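Local coordinates for pyruvate kinase (PDB 3QTG), which catalyses the last step of glycolysis, interconverting phosphoenolpyruvate and ADP with pyruvate and ATP, using a divalent metal cation, at residues K120-D130 against K142-I151; S85-P93 against V160-V168. One frame throughout, in Å; residues are numbered along the deposited sequence.

Contact 1 (K120-D130 against K142-I151)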
ATOM      1  N   LYS A 120      49.240   2.690  26.326  1.00 39.29           N
ATOM      2  CA  LYS A 120      49.179   4.043  25.761  1.00 41.07           C
ATOM      3  C   LYS A 120      47.804   4.375  25.164  1.00 39.69           C
ATOM      4  O   LYS A 120      47.416   5.533  25.142  1.00 39.16           O
ATOM      5  CB  LYS A 120      50.263   4.292  24.698  1.00 42.87           C
ATOM      6  CG  LYS A 120      50.620   5.822  24.542  1.00 44.10           C
ATOM      7  CD  LYS A 120      51.321   6.074  23.210  1.00 46.10           C
ATOM      8  CE  LYS A 120      51.506   7.584  22.898  1.00 49.90           C
ATOM      9  NZ  LYS A 120      52.800   8.140  23.423  1.00 52.68           N
ATOM     10  N   ALA A 121      47.087   3.356  24.689  1.00 38.81           N
ATOM     11  CA  ALA A 121      45.747   3.549  24.132  1.00 38.72           C
ATOM     12  C   ALA A 121      44.790   4.234  25.127  1.00 38.42           C
ATOM     13  O   ALA A 121      43.880   4.952  24.698  1.00 38.52           O
ATOM     14  CB  ALA A 121      45.164   2.228  23.630  1.00 37.39           C
ATOM     15  N   PHE A 122      45.008   4.027  26.434  1.00 37.86           N
ATOM     16  CA  PHE A 122      44.242   4.736  27.468  1.00 36.89           C
ATOM     17  C   PHE A 122      44.516   6.235  27.339  1.00 37.89           C
ATOM     18  O   PHE A 122      43.593   7.057  27.331  1.00 37.49           O
ATOM     19  CB  PHE A 122      44.605   4.253  28.880  1.00 36.62           C
ATOM     20  CG  PHE A 122      43.897   5.022  30.000  1.00 35.98           C
ATOM     21  CD1 PHE A 122      42.545   4.798  30.280  1.00 35.07           C
ATOM     22  CD2 PHE A 122      44.580   5.970  30.748  1.00 34.69           C
ATOM     23  CE1 PHE A 122      41.891   5.503  31.298  1.00 33.01           C
ATOM     24  CE2 PHE A 122      43.955   6.682  31.775  1.00 34.93           C
ATOM     25  CZ  PHE A 122      42.586   6.443  32.049  1.00 36.14           C
ATOM     26  N   PHE A 123      45.787   6.587  27.219  1.00 38.25           N
ATOM     27  CA  PHE A 123      46.166   8.000  27.152  1.00 39.58           C
ATOM     28  C   PHE A 123      45.738   8.659  25.838  1.00 41.27           C
ATOM     29  O   PHE A 123      45.316   9.811  25.853  1.00 42.35           O
ATOM     30  CB  PHE A 123      47.648   8.192  27.551  1.00 38.23           C
ATOM     31  CG  PHE A 123      47.922   7.682  28.932  1.00 36.22           C
ATOM     32  CD1 PHE A 123      47.707   8.498  30.039  1.00 33.44           C
ATOM     33  CD2 PHE A 123      48.278   6.347  29.140  1.00 32.72           C
ATOM     34  CE1 PHE A 123      47.891   8.007  31.341  1.00 32.78           C
ATOM     35  CE2 PHE A 123      48.456   5.852  30.435  1.00 30.87           C
ATOM     36  CZ  PHE A 123      48.271   6.687  31.537  1.00 30.82           C
ATOM     37  N   SER A 124      45.771   7.912  24.732  1.00 41.98           N
ATOM     38  CA  SER A 124      45.255   8.423  23.456  1.00 43.73           C
ATOM     39  C   SER A 124      43.741   8.636  23.445  1.00 44.14           C
ATOM     40  O   SER A 124      43.265   9.496  22.724  1.00 45.78           O
ATOM     41  CB  SER A 124      45.631   7.498  22.310  1.00 43.54           C
ATOM     42  OG  SER A 124      47.032   7.325  22.282  1.00 46.92           O
ATOM     43  N   ALA A 125      42.994   7.863  24.229  1.00 43.97           N
ATOM     44  CA  ALA A 125      41.526   7.941  24.248  1.00 44.60           C
ATOM     45  C   ALA A 125      40.957   9.064  25.141  1.00 45.31           C
ATOM     46  O   ALA A 125      39.828   9.519  24.927  1.00 46.34           O
ATOM     47  CB  ALA A 125      40.930   6.593  24.654  1.00 43.19           C
ATOM     48  N   VAL A 126      41.726   9.496  26.141  1.00 45.49           N
ATOM     49  CA  VAL A 126      41.238  10.407  27.174  1.00 45.69           C
ATOM     50  C   VAL A 126      41.452  11.889  26.835  1.00 46.62           C
ATOM     51  O   VAL A 126      42.551  12.304  26.433  1.00 46.53           O
ATOM     52  CB  VAL A 126      41.849  10.076  28.591  1.00 45.89           C
ATOM     53  CG1 VAL A 126      41.505  11.166  29.611  1.00 45.90           C
ATOM     54  CG2 VAL A 126      41.365   8.716  29.100  1.00 43.20           C
ATOM     55  N   GLU A 127      40.382  12.669  27.009  1.00 46.85           N
ATOM     56  CA  GLU A 127      40.417  14.130  26.910  1.00 48.64           C
ATOM     57  C   GLU A 127      39.883  14.740  28.204  1.00 47.16           C
ATOM     58  O   GLU A 127      39.217  14.070  29.002  1.00 45.66           O
ATOM     59  CB  GLU A 127      39.543  14.619  25.742  1.00 48.61           C
ATOM     60  CG  GLU A 127      39.930  14.073  24.386  1.00 52.38           C
ATOM     61  CD  GLU A 127      38.904  14.424  23.315  1.00 53.60           C
ATOM     62  OE1 GLU A 127      37.771  13.875  23.343  1.00 57.70           O
ATOM     63  OE2 GLU A 127      39.236  15.269  22.440  1.00 61.20           O
ATOM     64  N   GLN A 128      40.150  16.028  28.385  1.00 47.71           N
ATOM     65  CA  GLN A 128      39.556  16.790  29.482  1.00 48.04           C
ATOM     66  C   GLN A 128      38.033  16.697  29.497  1.00 47.23           C
ATOM     67  O   GLN A 128      37.390  16.793  28.457  1.00 47.69           O
ATOM     68  CB  GLN A 128      39.974  18.244  29.400  1.00 49.18           C
ATOM     69  CG  GLN A 128      40.000  18.904  30.756  1.00 51.94           C
ATOM     70  CD  GLN A 128      40.447  20.324  30.678  1.00 56.32           C
ATOM     71  OE1 GLN A 128      41.475  20.631  30.075  1.00 59.01           O
ATOM     72  NE2 GLN A 128      39.666  21.219  31.277  1.00 58.14           N
ATOM     73  N   ASN A 129      37.482  16.503  30.694  1.00 46.41           N
ATOM     74  CA  ASN A 129      36.036  16.313  30.941  1.00 45.86           C
ATOM     75  C   ASN A 129      35.480  14.925  30.648  1.00 44.50           C
ATOM     76  O   ASN A 129      34.299  14.694  30.871  1.00 43.71           O
ATOM     77  CB  ASN A 129      35.159  17.398  30.283  1.00 46.67           C
ATOM     78  CG  ASN A 129      35.552  18.795  30.715  1.00 48.90           C
ATOM     79  OD1 ASN A 129      35.965  19.620  29.889  1.00 52.61           O
ATOM     80  ND2 ASN A 129      35.464  19.063  32.019  1.00 48.72           N
ATOM     81  N   ASP A 130      36.329  14.001  30.189  1.00 43.11           N
ATOM     82  CA  ASP A 130      35.930  12.598  30.087  1.00 41.81           C
ATOM     83  C   ASP A 130      35.790  12.034  31.475  1.00 40.70           C
ATOM     84  O   ASP A 130      36.422  12.534  32.409  1.00 40.67           O
ATOM     85  CB  ASP A 130      36.975  11.759  29.346  1.00 42.06           C
ATOM     86  CG  ASP A 130      36.790  11.781  27.848  1.00 43.75           C
ATOM     87  OD1 ASP A 130      35.637  11.982  27.383  1.00 47.38           O
ATOM     88  OD2 ASP A 130      37.800  11.596  27.137  1.00 42.42           O
ATOM     89  N   LYS A 142      36.467  12.382  37.157  1.00 38.43           N
ATOM     90  CA  LYS A 142      36.298  13.407  36.134  1.00 39.44           C
ATOM     91  C   LYS A 142      37.686  13.925  35.734  1.00 38.44           C
ATOM     92  O   LYS A 142      38.400  14.459  36.570  1.00 38.82           O
ATOM     93  CB  LYS A 142      35.483  14.568  36.715  1.00 39.41           C
ATOM     94  CG  LYS A 142      34.343  15.067  35.878  1.00 44.74           C
ATOM     95  CD  LYS A 142      34.660  15.275  34.414  1.00 48.12           C
ATOM     96  CE  LYS A 142      33.361  15.614  33.669  1.00 51.72           C
ATOM     97  NZ  LYS A 142      32.825  16.938  34.099  1.00 52.24           N
ATOM     98  N   VAL A 143      38.051  13.787  34.465  1.00 38.29           N
ATOM     99  CA  VAL A 143      39.369  14.223  33.966  1.00 38.21           C
ATOM    100  C   VAL A 143      39.524  15.763  33.874  1.00 39.57           C
ATOM    101  O   VAL A 143      38.790  16.448  33.160  1.00 39.68           O
ATOM    102  CB  VAL A 143      39.725  13.542  32.623  1.00 37.98           C
ATOM    103  CG1 VAL A 143      41.112  13.966  32.126  1.00 36.80           C
ATOM    104  CG2 VAL A 143      39.643  12.020  32.761  1.00 36.68           C
ATOM    105  N   THR A 144      40.520  16.283  34.586  1.00 40.62           N
ATOM    106  CA  THR A 144      40.714  17.722  34.743  1.00 41.87           C
ATOM    107  C   THR A 144      41.970  18.276  34.065  1.00 42.83           C
ATOM    108  O   THR A 144      42.114  19.489  33.890  1.00 42.91           O
ATOM    109  CB  THR A 144      40.763  18.087  36.231  1.00 42.03           C
ATOM    110  OG1 THR A 144      41.774  17.302  36.880  1.00 41.45           O
ATOM    111  CG2 THR A 144      39.397  17.850  36.890  1.00 40.60           C
ATOM    112  N   ASN A 145      42.884  17.388  33.703  1.00 43.70           N
ATOM    113  CA  ASN A 145      44.102  17.777  33.009  1.00 45.71           C
ATOM    114  C   ASN A 145      44.740  16.529  32.438  1.00 46.63           C
ATOM    115  O   ASN A 145      44.590  15.447  33.010  1.00 46.44           O
ATOM    116  CB  ASN A 145      45.081  18.508  33.952  1.00 45.45           C
ATOM    117  CG  ASN A 145      46.057  19.396  33.203  1.00 46.49           C
ATOM    118  OD1 ASN A 145      45.940  19.581  31.992  1.00 48.10           O
ATOM    119  ND2 ASN A 145      47.025  19.948  33.918  1.00 44.24           N
ATOM    120  N   THR A 146      45.430  16.693  31.306  1.00 48.46           N
ATOM    121  CA  THR A 146      46.113  15.604  30.591  1.00 49.58           C
ATOM    122  C   THR A 146      47.464  16.116  30.114  1.00 50.96           C
ATOM    123  O   THR A 146      47.636  17.308  29.898  1.00 51.19           O
ATOM    124  CB  THR A 146      45.309  15.103  29.353  1.00 49.49           C
ATOM    125  OG1 THR A 146      45.307  16.116  28.340  1.00 50.48           O
ATOM    126  CG2 THR A 146      43.857  14.776  29.705  1.00 48.72           C
ATOM    127  N   GLY A 147      48.420  15.212  29.939  1.00 52.46           N
ATOM    128  CA  GLY A 147      49.776  15.601  29.559  1.00 54.45           C
ATOM    129  C   GLY A 147      50.365  14.618  28.575  1.00 55.82           C
ATOM    130  O   GLY A 147      49.640  14.007  27.792  1.00 56.38           O
ATOM    131  N   SER A 148      51.684  14.466  28.603  1.00 56.93           N
ATOM    132  CA  SER A 148      52.355  13.547  27.687  1.00 57.39           C
ATOM    133  C   SER A 148      51.751  12.147  27.903  1.00 56.50           C
ATOM    134  O   SER A 148      50.820  11.718  27.181  1.00 56.89           O
ATOM    135  CB  SER A 148      53.873  13.577  27.936  1.00 58.17           C
ATOM    136  OG  SER A 148      54.604  12.949  26.893  1.00 60.45           O
ATOM    137  N   ASP A 149      52.248  11.462  28.928  1.00 54.91           N
ATOM    138  CA  ASP A 149      51.780  10.112  29.247  1.00 52.46           C
ATOM    139  C   ASP A 149      51.169  10.116  30.657  1.00 49.61           C
ATOM    140  O   ASP A 149      51.504   9.294  31.503  1.00 48.19           O
ATOM    141  CB  ASP A 149      52.958   9.133  29.131  1.00 53.40           C
ATOM    142  CG  ASP A 149      53.415   8.932  27.692  1.00 56.75           C
ATOM    143  OD1 ASP A 149      52.551   8.755  26.786  1.00 60.42           O
ATOM    144  OD2 ASP A 149      54.646   8.928  27.458  1.00 60.60           O
ATOM    145  N   TRP A 150      50.287  11.081  30.903  1.00 46.97           N
ATOM    146  CA  TRP A 150      49.657  11.210  32.216  1.00 44.66           C
ATOM    147  C   TRP A 150      48.301  11.932  32.170  1.00 42.45           C
ATOM    148  O   TRP A 150      47.989  12.647  31.226  1.00 40.74           O
ATOM    149  CB  TRP A 150      50.603  11.864  33.232  1.00 44.98           C
ATOM    150  CG  TRP A 150      50.938  13.278  32.926  1.00 45.77           C
ATOM    151  CD1 TRP A 150      52.050  13.738  32.267  1.00 47.56           C
ATOM    152  CD2 TRP A 150      50.166  14.441  33.274  1.00 45.84           C
ATOM    153  NE1 TRP A 150      52.017  15.117  32.184  1.00 47.93           N
ATOM    154  CE2 TRP A 150      50.872  15.573  32.784  1.00 47.46           C
ATOM    155  CE3 TRP A 150      48.952  14.637  33.952  1.00 44.00           C
ATOM    156  CZ2 TRP A 150      50.400  16.878  32.948  1.00 47.96           C
ATOM    157  CZ3 TRP A 150      48.479  15.923  34.111  1.00 45.88           C
ATOM    158  CH2 TRP A 150      49.209  17.039  33.618  1.00 46.93           C
ATOM    159  N   ILE A 151      47.534  11.739  33.237  1.00 41.00           N
ATOM    160  CA  ILE A 151      46.196  12.257  33.388  1.00 39.36           C
ATOM    161  C   ILE A 151      45.971  12.596  34.859  1.00 38.51           C
ATOM    162  O   ILE A 151      46.437  11.891  35.741  1.00 37.97           O
ATOM    163  CB  ILE A 151      45.176  11.179  32.869  1.00 39.59           C
ATOM    164  CG1 ILE A 151      44.847  11.435  31.404  1.00 40.64           C
ATOM    165  CG2 ILE A 151      43.909  11.080  33.717  1.00 39.11           C
ATOM    166  CD1 ILE A 151      44.952  10.153  30.568  1.00 43.31           C
TER
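V126, where the chain leaves helix 120-125, lowers its side chain onto V143 and I151, and its atoms can be followed in order. CB meets I151 CD1 at 3.7 Å. With CG1 anti to the backbone N (chi1 171°), that methyl lies between two partners, V126 CG1 touching V143 CG2 at 3.8 Å and also the I151 end methyl. The other branch, CG2, stands over a face of the F122 ring, offset toward its rim. I151 works as a wedge, since its CD1 touches V126 CB, the F122 ring and F123 CD1. The last approach, I151 CD1 to F123 CD1, is 3.3 Å; the I151 rotamer is unusual, so this short distance should be read with caution. The F123 ring is covered from two sides, with D149 O 3.8 Å above one face near the rim and F122 CD2 over the centre of the opposite face.

Polar pairs sit at the two ends of this apolar strip. At one, N129 N donates to V143 O (2.8 Å) and V143 N to D130 O (2.9 Å), the latter nearly straight at 171°, fastening the type II turn E127-D130 to strand 139-146. Just past V143, T144 and N145 both face E152 in a classic beta bulge. Within the turn E127 N binds D130 OD2, while K172 forms salt bridges with both acids. At the other end K120 NZ reaches D149 OD1 in a long, weak salt bridge of 3.4 Å.

This chemistry implies that helix 120-125 and V126 just beyond it are seated on antiparallel strands 139-146 and 150-155 of the mixed sheet by apolar contacts of F122, F123 and V126, the exit turn fixed by directional backbone bonds, with the exposed lysine adding probably only a modest charge attraction.

Contact 2 (S85-P93 against V160-V168)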
ATOM      1  N   SER A  85      41.561  -5.625  27.318  1.00 46.24           N
ATOM      2  CA  SER A  85      41.135  -4.800  28.422  1.00 45.70           C
ATOM      3  C   SER A  85      42.338  -3.982  28.789  1.00 45.10           C
ATOM      4  O   SER A  85      43.480  -4.380  28.483  1.00 45.97           O
ATOM      5  CB  SER A  85      40.732  -5.670  29.609  1.00 46.16           C
ATOM      6  OG  SER A  85      41.833  -6.473  30.020  1.00 48.92           O
ATOM      7  N   ILE A  86      42.087  -2.848  29.436  1.00 42.74           N
ATOM      8  CA  ILE A  86      43.150  -2.080  30.050  1.00 40.51           C
ATOM      9  C   ILE A  86      42.967  -2.186  31.556  1.00 39.60           C
ATOM     10  O   ILE A  86      41.890  -1.906  32.069  1.00 37.29           O
ATOM     11  CB  ILE A  86      43.160  -0.594  29.569  1.00 40.83           C
ATOM     12  CG1 ILE A  86      43.491  -0.530  28.076  1.00 39.87           C
ATOM     13  CG2 ILE A  86      44.146   0.230  30.407  1.00 38.18           C
ATOM     14  CD1 ILE A  86      43.600   0.892  27.497  1.00 40.79           C
ATOM     15  N   ARG A  87      44.021  -2.619  32.249  1.00 39.14           N
ATOM     16  CA  ARG A  87      43.935  -2.837  33.686  1.00 39.66           C
ATOM     17  C   ARG A  87      44.991  -2.061  34.443  1.00 39.10           C
ATOM     18  O   ARG A  87      46.057  -1.792  33.905  1.00 39.58           O
ATOM     19  CB  ARG A  87      44.043  -4.331  33.993  1.00 40.69           C
ATOM     20  CG  ARG A  87      42.825  -5.084  33.494  1.00 42.36           C
ATOM     21  CD  ARG A  87      43.012  -6.593  33.465  1.00 48.96           C
ATOM     22  NE  ARG A  87      41.768  -7.187  32.963  1.00 55.02           N
ATOM     23  CZ  ARG A  87      40.698  -7.464  33.711  1.00 56.18           C
ATOM     24  NH1 ARG A  87      40.706  -7.240  35.019  1.00 56.82           N
ATOM     25  NH2 ARG A  87      39.616  -7.980  33.147  1.00 57.17           N
ATOM     26  N   VAL A  88      44.684  -1.691  35.681  1.00 38.11           N
ATOM     27  CA  VAL A  88      45.646  -1.049  36.553  1.00 38.49           C
ATOM     28  C   VAL A  88      46.858  -2.004  36.634  1.00 39.01           C
ATOM     29  O   VAL A  88      46.689  -3.231  36.705  1.00 38.18           O
ATOM     30  CB  VAL A  88      45.056  -0.788  37.957  1.00 37.59           C
ATOM     31  CG1 VAL A  88      46.092  -0.193  38.896  1.00 37.36           C
ATOM     32  CG2 VAL A  88      43.808   0.108  37.878  1.00 38.43           C
ATOM     33  N   GLY A  89      48.061  -1.437  36.601  1.00 39.84           N
ATOM     34  CA  GLY A  89      49.285  -2.226  36.729  1.00 40.83           C
ATOM     35  C   GLY A  89      49.601  -2.538  38.181  1.00 42.15           C
ATOM     36  O   GLY A  89      48.760  -2.381  39.070  1.00 41.58           O
ATOM     37  N   SER A  90      50.831  -2.962  38.435  1.00 43.04           N
ATOM     38  CA  SER A  90      51.220  -3.394  39.764  1.00 44.70           C
ATOM     39  C   SER A  90      51.338  -2.215  40.756  1.00 45.27           C
ATOM     40  O   SER A  90      52.011  -1.207  40.499  1.00 45.43           O
ATOM     41  CB  SER A  90      52.511  -4.237  39.692  1.00 45.21           C
ATOM     42  OG  SER A  90      53.115  -4.279  40.973  1.00 48.43           O
ATOM     43  N   THR A  91      50.666  -2.358  41.892  1.00 46.13           N
ATOM     44  CA  THR A  91      50.602  -1.328  42.927  1.00 47.28           C
ATOM     45  C   THR A  91      49.966  -1.947  44.185  1.00 48.36           C
ATOM     46  O   THR A  91      49.136  -2.853  44.089  1.00 48.16           O
ATOM     47  CB  THR A  91      49.772  -0.028  42.444  1.00 46.52           C
ATOM     48  OG1 THR A  91      49.890   1.038  43.403  1.00 48.12           O
ATOM     49  CG2 THR A  91      48.318  -0.321  42.236  1.00 43.58           C
ATOM     50  N   SER A  92      50.363  -1.456  45.351  1.00 49.97           N
ATOM     51  CA  SER A  92      49.603  -1.677  46.574  1.00 51.63           C
ATOM     52  C   SER A  92      48.260  -0.942  46.431  1.00 51.57           C
ATOM     53  O   SER A  92      48.163   0.024  45.655  1.00 51.79           O
ATOM     54  CB  SER A  92      50.382  -1.121  47.757  1.00 52.21           C
ATOM     55  OG  SER A  92      50.725   0.239  47.510  1.00 54.31           O
ATOM     56  N   PRO A  93      47.207  -1.405  47.142  1.00 51.73           N
ATOM     57  CA  PRO A  93      45.895  -0.755  46.991  1.00 50.95           C
ATOM     58  C   PRO A  93      45.987   0.753  47.204  1.00 50.10           C
ATOM     59  O   PRO A  93      46.695   1.212  48.098  1.00 50.09           O
ATOM     60  CB  PRO A  93      45.051  -1.412  48.087  1.00 51.39           C
ATOM     61  CG  PRO A  93      45.687  -2.798  48.251  1.00 52.16           C
ATOM     62  CD  PRO A  93      47.159  -2.539  48.093  1.00 52.15           C
ATOM     63  N   VAL A 160      38.730   2.193  46.545  1.00 47.61           N
ATOM     64  CA  VAL A 160      40.045   1.592  46.667  1.00 47.72           C
ATOM     65  C   VAL A 160      40.390   1.041  45.286  1.00 47.02           C
ATOM     66  O   VAL A 160      39.648   0.225  44.746  1.00 47.43           O
ATOM     67  CB  VAL A 160      40.053   0.470  47.726  1.00 47.98           C
ATOM     68  CG1 VAL A 160      41.423  -0.165  47.854  1.00 48.50           C
ATOM     69  CG2 VAL A 160      39.597   1.024  49.076  1.00 49.09           C
ATOM     70  N   ILE A 161      41.479   1.541  44.707  1.00 46.00           N
ATOM     71  CA  ILE A 161      41.974   1.046  43.419  1.00 45.03           C
ATOM     72  C   ILE A 161      43.018  -0.031  43.658  1.00 44.61           C
ATOM     73  O   ILE A 161      43.979   0.164  44.406  1.00 44.33           O
ATOM     74  CB  ILE A 161      42.518   2.180  42.508  1.00 44.71           C
ATOM     75  CG1 ILE A 161      41.392   3.165  42.164  1.00 44.38           C
ATOM     76  CG2 ILE A 161      43.074   1.599  41.215  1.00 44.11           C
ATOM     77  CD1 ILE A 161      41.865   4.525  41.680  1.00 44.64           C
ATOM     78  N   THR A 162      42.789  -1.178  43.031  1.00 44.37           N
ATOM     79  CA  THR A 162      43.638  -2.352  43.159  1.00 45.26           C
ATOM     80  C   THR A 162      44.290  -2.651  41.788  1.00 44.36           C
ATOM     81  O   THR A 162      43.680  -2.404  40.737  1.00 43.26           O
ATOM     82  CB  THR A 162      42.785  -3.576  43.697  1.00 45.12           C
ATOM     83  OG1 THR A 162      42.363  -3.290  45.032  1.00 49.09           O
ATOM     84  CG2 THR A 162      43.571  -4.839  43.768  1.00 46.97           C
ATOM     85  N   GLY A 163      45.521  -3.174  41.818  1.00 44.09           N
ATOM     86  CA  GLY A 163      46.198  -3.663  40.625  1.00 44.30           C
ATOM     87  C   GLY A 163      45.398  -4.753  39.934  1.00 44.78           C
ATOM     88  O   GLY A 163      44.790  -5.609  40.580  1.00 45.30           O
ATOM     89  N   GLY A 164      45.365  -4.714  38.618  1.00 44.77           N
ATOM     90  CA  GLY A 164      44.645  -5.727  37.880  1.00 45.58           C
ATOM     91  C   GLY A 164      43.193  -5.394  37.609  1.00 45.70           C
ATOM     92  O   GLY A 164      42.562  -6.075  36.824  1.00 47.02           O
ATOM     93  N   LYS A 165      42.648  -4.356  38.238  1.00 45.65           N
ATOM     94  CA  LYS A 165      41.245  -3.950  37.970  1.00 45.26           C
ATOM     95  C   LYS A 165      41.143  -3.230  36.625  1.00 43.83           C
ATOM     96  O   LYS A 165      42.015  -2.433  36.280  1.00 43.50           O
ATOM     97  CB  LYS A 165      40.691  -3.026  39.068  1.00 45.46           C
ATOM     98  CG  LYS A 165      40.704  -3.570  40.514  1.00 49.47           C
ATOM     99  CD  LYS A 165      39.577  -4.576  40.796  1.00 53.35           C
ATOM    100  CE  LYS A 165      39.281  -4.645  42.309  1.00 56.61           C
ATOM    101  NZ  LYS A 165      37.977  -5.302  42.671  1.00 57.77           N
ATOM    102  N   ALA A 166      40.045  -3.472  35.913  1.00 41.48           N
ATOM    103  CA  ALA A 166      39.779  -2.897  34.599  1.00 40.46           C
ATOM    104  C   ALA A 166      39.358  -1.406  34.599  1.00 39.75           C
ATOM    105  O   ALA A 166      38.767  -0.906  35.559  1.00 39.75           O
ATOM    106  CB  ALA A 166      38.716  -3.739  33.884  1.00 40.16           C
ATOM    107  N   ILE A 167      39.654  -0.711  33.503  1.00 38.70           N
ATOM    108  CA  ILE A 167      39.436   0.735  33.407  1.00 38.06           C
ATOM    109  C   ILE A 167      38.788   1.000  32.072  1.00 37.67           C
ATOM    110  O   ILE A 167      39.251   0.527  31.035  1.00 37.37           O
ATOM    111  CB  ILE A 167      40.769   1.555  33.493  1.00 38.74           C
ATOM    112  CG1 ILE A 167      41.654   1.104  34.652  1.00 38.09           C
ATOM    113  CG2 ILE A 167      40.512   3.054  33.615  1.00 37.77           C
ATOM    114  CD1 ILE A 167      43.123   1.591  34.497  1.00 38.45           C
ATOM    115  N   VAL A 168      37.684   1.735  32.111  1.00 37.79           N
ATOM    116  CA  VAL A 168      36.918   2.071  30.915  1.00 37.03           C
ATOM    117  C   VAL A 168      36.725   3.588  30.894  1.00 36.86           C
ATOM    118  O   VAL A 168      36.633   4.199  31.943  1.00 36.21           O
ATOM    119  CB  VAL A 168      35.570   1.287  30.908  1.00 37.51           C
ATOM    120  CG1 VAL A 168      34.598   1.814  29.832  1.00 37.65           C
ATOM    121  CG2 VAL A 168      35.844  -0.227  30.720  1.00 36.53           C
TER
HETATM  122  O   HOH W   1      39.351  -2.165  29.865  1.00 39.29           O
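The R87 guanidinium has A166 CB 4.1 Å above one face, offset toward the rim, and G164 O at its edge. G164 O accepts R87 NH1 at 2.8 Å, only 3° from the guanidinium plane. On the same residue, NE donates to S85 OG, tilted out of plane; the chain, extended from CG to NE, passes beside G164 O to get there. With a leucine here, G164 O and S85 OG would probably each lose their bond to the guanidinium group, and A166 CB the flat face beside it. R87 and K165 probably both bind ATP, as in related kinases. Two backbone bonds fix the turn T162-K165: V88 N to K165 O (2.8 Å) and G164 N to V88 O (2.8 Å). Beyond the R87-A166 bridge, I167 N to I86 O (2.9 Å) continues the pairing. G164 has a positive phi of 90°, a backbone conformation in which a side chain would collide with the carbonyl oxygen of G163. Among the apolar side chains, V88 CG2 meets I161 CG2 at 3.7 Å, the side chains crossing at about a right angle, and I167 CD1 at 3.8 Å. This apolar layer rests on strand 115-117 through V88 and I167 and on M134 of strand 131-134, while I161 pairs with I94.

From the N terminus, the chain lays down barrel strands 18-22, 44-48 and 76-80, then leaves the TIM barrel for the B domain inserted before barrel strand 199-202. Segment 85-93 comes first; its partner 160-168 returns after 66 intervening residues, so contact 2 closes the large loop. Contact 1 lies within it and closes a small one of 11 residues through strand 131-134 into 139-146. The two nest without crossing, and they touch: the F122 ring packs on I167 and its backbone N on I86 CD1. Contact 1 ties helix 120-125 to the mixed sheet; contact 2 ties the entry loop to strand 159-161, the turn after it and strand 167-169, one of that sheet's two outermost strands.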